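Local coordinates for hypothetical protein PH0435 (Pyrococcus horikoshii, PDB 2YV4) that is uncharacterised but belongs to the Sua5 family and is probably a threonylcarbamoyl-AMP synthase acting in tRNA modification, present here as its C-terminal domain, at residues E22-K25 with E26-R30; R66-K70 with A71-V75. All coordinates share one frame; numbering follows the deposited sequence.

In the fold
The chain runs from strand 5-11 into helix 13-29, and contact 1 (22-25 with 26-30) is the last turns of that helix. The inner side of this helix packs on strands 34-38 and 75-81. Strands 34-38 and 46-49 and then helix 54-70 follow, and contact 2 (66-70 with 71-75) is where that helix ends and the chain turns into strand 75-81. Neither contact closes a long loop; both are local. The two contacts lie in series, neither nesting nor crossing, with centres about 16 Å apart. They meet where L27 CD1 packs on V75 CG1 at 3.9 Å. Together they tie two helices to a five-stranded parallel sheet of order 3-2-4-1-5.

Contact 1 of 2, residues E22-K25 with E26-R30; sequences ELVK and ELKER
The carbonyl oxygen of L23 accepts the N-H of L27 at 2.7 Å (L27 N to L23 O), the shortest bond of this turn. The same oxygen lies against the L27 side chain, with L27 CG 3.1 Å from L23 O. L27 has CG anti to its carbonyl carbon (chi1 -63°), which places this branch point over the preceding turn. Neighbouring i to i+4 bonds run from E26 N to E22 O, from K28 N to V24 O and from E29 N to K25 O. This is regular alpha-helix near the C-terminal end of helix 13-29.

On the outer side, E22 and E26 bring their carboxylates together. E22 has CG anti to its backbone N (chi1 179°) and runs on extended, which carries its end to E26. E22 OE1 stands 3.0 Å from E26 OE2, and the two planes are perpendicular. E26 OE2 is also 3.1 Å from E22 CG. This is a contact of like charges. E22 OE2 has a salt bridge with K19, one turn earlier. With an alanine here, K19 would probably lose the carboxylate it pairs with, and E26 OE2 the chain it lies against.

E26 OE1 lies 3.8 Å from L23 CD2. V24 and K28 run side by side, and V24 CG1 meets K28 CE at 4.1 Å. The amine of K28 goes on to the carbonyl oxygen of N43. V24 and L27 face the sheet and touch V34 and I77. The helix thus has an apolar inner side and a charged outer one, where the close carboxylates may raise the proton affinity of one of the pair, an effect the K19 salt bridge would partly offset on E22.

Contact 2 of 2, residues R66-K70 with A71-V75; sequences RYMDK and AGVDV
M68 and V73 lie side by side and point the same way, with the selenium of selenomethionine M68 (SE) 4.1 Å from V73 CG2. The M68 chain has CG anti to its carbonyl carbon and bends at chi2 (-58°), which brings SE alongside the valine. V73 turns CG2 to the selenium by holding CG1 anti to its backbone N (chi1 168°). Both side chains also touch E46 of strand 46-49, and M68 reaches F48. The methyl of A71 sits 3.5 Å from both Y67 O and M68 O.

The backbone here forms a Schellman motif, which ends helix 54-70. G72 takes a positive phi of 71°. V73 N bonds to M68 O at 3.2 Å, and the bond is nearly straight. G72 N bonds to D69 O at 2.9 Å, approaching from above the carbonyl plane. A71 N still makes a helical bond to Y67 O.

A water joins the D69 carboxylate to the turn. It donates to D69 OD1 and to V73 O, at 2.7 Å from each. D69 OD1 also accepts the backbone N-H of A4, and D69 OD2 that of N3.

Contact 1 of 2, residues E22-K25 with E26-R30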
# COMPACT_ATOMS: atom_id res chain seq x y z
N GLU A 22 -4.60 10.14 5.40
CA GLU A 22 -3.89 10.80 6.49
C GLU A 22 -2.38 10.57 6.41
O GLU A 22 -1.60 11.52 6.48
CB GLU A 22 -4.41 10.29 7.84
CG GLU A 22 -3.73 10.90 9.06
CD GLU A 22 -4.04 10.13 10.34
OE1 GLU A 22 -3.64 10.59 11.43
OE2 GLU A 22 -4.67 9.06 10.26
N LEU A 23 -1.98 9.31 6.26
CA LEU A 23 -0.57 8.96 6.18
C LEU A 23 0.16 9.60 4.99
O LEU A 23 1.29 10.07 5.13
CB LEU A 23 -0.39 7.44 6.11
CG LEU A 23 -0.58 6.66 7.42
CD1 LEU A 23 -0.52 5.16 7.13
CD2 LEU A 23 0.50 7.06 8.42
N VAL A 24 -0.49 9.61 3.83
CA VAL A 24 0.11 10.21 2.65
C VAL A 24 0.47 11.67 2.94
O VAL A 24 1.60 12.10 2.71
CB VAL A 24 -0.85 10.12 1.44
CG1 VAL A 24 -0.38 11.05 0.32
CG2 VAL A 24 -0.90 8.68 0.94
N LYS A 25 -0.49 12.43 3.46
CA LYS A 25 -0.24 13.83 3.78
C LYS A 25 0.92 13.94 4.76
O LYS A 25 1.82 14.77 4.59
CB LYS A 25 -1.49 14.48 4.38
CG LYS A 25 -2.60 14.70 3.39
CD LYS A 25 -3.87 15.15 4.10
CE LYS A 25 -5.03 15.29 3.14
NZ LYS A 25 -6.28 15.63 3.87
N GLU A 26 0.91 13.10 5.79
CA GLU A 26 1.96 13.11 6.80
C GLU A 26 3.33 12.83 6.18
O GLU A 26 4.29 13.55 6.44
CB GLU A 26 1.68 12.07 7.88
CG GLU A 26 0.68 12.53 8.94
CD GLU A 26 0.20 11.38 9.82
OE1 GLU A 26 0.98 10.42 10.02
OE2 GLU A 26 -0.94 11.44 10.31
N LEU A 27 3.41 11.80 5.35
CA LEU A 27 4.67 11.45 4.72
C LEU A 27 5.14 12.57 3.79
O LEU A 27 6.32 12.93 3.78
CB LEU A 27 4.51 10.13 3.95
CG LEU A 27 4.20 8.95 4.87
CD1 LEU A 27 3.94 7.69 4.07
CD2 LEU A 27 5.37 8.74 5.84
N LYS A 28 4.22 13.14 3.01
CA LYS A 28 4.58 14.23 2.10
C LYS A 28 5.15 15.42 2.87
O LYS A 28 6.19 15.95 2.51
CB LYS A 28 3.37 14.69 1.29
CG LYS A 28 3.04 13.84 0.08
CD LYS A 28 1.93 14.51 -0.72
CE LYS A 28 1.58 13.75 -1.98
NZ LYS A 28 0.46 14.43 -2.70
N GLU A 29 4.46 15.82 3.93
CA GLU A 29 4.90 16.95 4.73
C GLU A 29 6.30 16.72 5.31
O GLU A 29 7.01 17.67 5.62
CB GLU A 29 3.91 17.23 5.86
CG GLU A 29 4.24 18.47 6.68
CD GLU A 29 4.30 19.74 5.84
OE1 GLU A 29 3.28 20.10 5.21
OE2 GLU A 29 5.38 20.38 5.80
N ARG A 30 6.68 15.45 5.44
CA ARG A 30 7.99 15.09 5.96
C ARG A 30 9.04 15.00 4.85
O ARG A 30 10.23 14.83 5.13
CB ARG A 30 7.93 13.76 6.71
CG ARG A 30 7.24 13.83 8.06
CD ARG A 30 6.96 12.44 8.60
NE ARG A 30 8.16 11.60 8.64
CZ ARG A 30 8.16 10.29 8.87
NH1 ARG A 30 7.01 9.66 9.09
NH2 ARG A 30 9.30 9.61 8.88

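Contact 2 of 2, residues R66-K70 with A71-V75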
# COMPACT_ATOMS: atom_id res chain seq x y z
N ARG A 66 7.86 -3.43 -7.68
CA ARG A 66 8.98 -3.17 -8.58
C ARG A 66 8.76 -1.80 -9.22
O ARG A 66 9.71 -1.04 -9.43
CB ARG A 66 9.09 -4.25 -9.66
CG ARG A 66 9.41 -5.62 -9.10
CD ARG A 66 9.76 -6.61 -10.20
NE ARG A 66 9.70 -7.99 -9.71
CZ ARG A 66 8.59 -8.72 -9.68
NH1 ARG A 66 7.45 -8.21 -10.12
NH2 ARG A 66 8.62 -9.96 -9.21
N TYR A 67 7.51 -1.49 -9.52
CA TYR A 67 7.16 -0.20 -10.11
C TYR A 67 7.55 0.91 -9.15
O TYR A 67 8.15 1.91 -9.54
CB TYR A 67 5.65 -0.12 -10.38
CG TYR A 67 5.21 1.22 -10.90
CD1 TYR A 67 5.33 1.54 -12.25
CD2 TYR A 67 4.73 2.20 -10.03
CE1 TYR A 67 5.00 2.80 -12.73
CE2 TYR A 67 4.40 3.47 -10.49
CZ TYR A 67 4.54 3.76 -11.84
OH TYR A 67 4.26 5.03 -12.30
N MSE A 68 7.22 0.71 -7.87
CA MSE A 68 7.53 1.70 -6.84
C MSE A 68 9.03 1.95 -6.70
O MSE A 68 9.47 3.09 -6.58
CB MSE A 68 6.95 1.26 -5.50
CG MSE A 68 5.43 1.28 -5.46
SE MSE A 68 4.71 3.03 -5.86
CE MSE A 68 2.92 2.50 -6.41
N ASP A 69 9.82 0.88 -6.69
CA ASP A 69 11.26 1.07 -6.57
C ASP A 69 11.85 1.74 -7.80
O ASP A 69 12.73 2.59 -7.69
CB ASP A 69 11.96 -0.27 -6.30
CG ASP A 69 11.81 -0.72 -4.86
OD1 ASP A 69 11.70 0.15 -3.97
OD2 ASP A 69 11.81 -1.94 -4.61
N LYS A 70 11.35 1.37 -8.98
CA LYS A 70 11.82 1.98 -10.22
C LYS A 70 11.52 3.48 -10.17
O LYS A 70 12.24 4.30 -10.74
CB LYS A 70 11.12 1.34 -11.42
CG LYS A 70 11.55 1.91 -12.77
CD LYS A 70 10.79 1.23 -13.90
CE LYS A 70 11.31 1.66 -15.26
NZ LYS A 70 11.17 3.13 -15.47
N ALA A 71 10.44 3.83 -9.46
CA ALA A 71 10.04 5.23 -9.33
C ALA A 71 10.78 5.95 -8.20
O ALA A 71 10.61 7.15 -8.01
CB ALA A 71 8.53 5.32 -9.10
N GLY A 72 11.59 5.22 -7.45
CA GLY A 72 12.35 5.83 -6.36
C GLY A 72 11.56 6.27 -5.14
O GLY A 72 12.00 7.14 -4.39
N VAL A 73 10.39 5.68 -4.94
CA VAL A 73 9.57 6.03 -3.78
C VAL A 73 10.26 5.65 -2.46
O VAL A 73 10.88 4.59 -2.37
CB VAL A 73 8.19 5.34 -3.85
CG1 VAL A 73 7.47 5.46 -2.53
CG2 VAL A 73 7.35 5.97 -4.96
N ASP A 74 10.13 6.51 -1.46
CA ASP A 74 10.73 6.28 -0.14
C ASP A 74 9.89 5.33 0.71
O ASP A 74 10.42 4.47 1.42
CB ASP A 74 10.87 7.61 0.61
CG ASP A 74 11.77 8.59 -0.12
OD1 ASP A 74 12.93 8.22 -0.41
OD2 ASP A 74 11.33 9.72 -0.39
N VAL A 75 8.57 5.49 0.64
CA VAL A 75 7.65 4.65 1.41
C VAL A 75 6.48 4.20 0.54
O VAL A 75 5.91 4.99 -0.21
CB VAL A 75 7.10 5.40 2.64
CG1 VAL A 75 6.14 4.52 3.42
CG2 VAL A 75 8.26 5.85 3.52
O HOH W 1 12.16 2.76 -3.84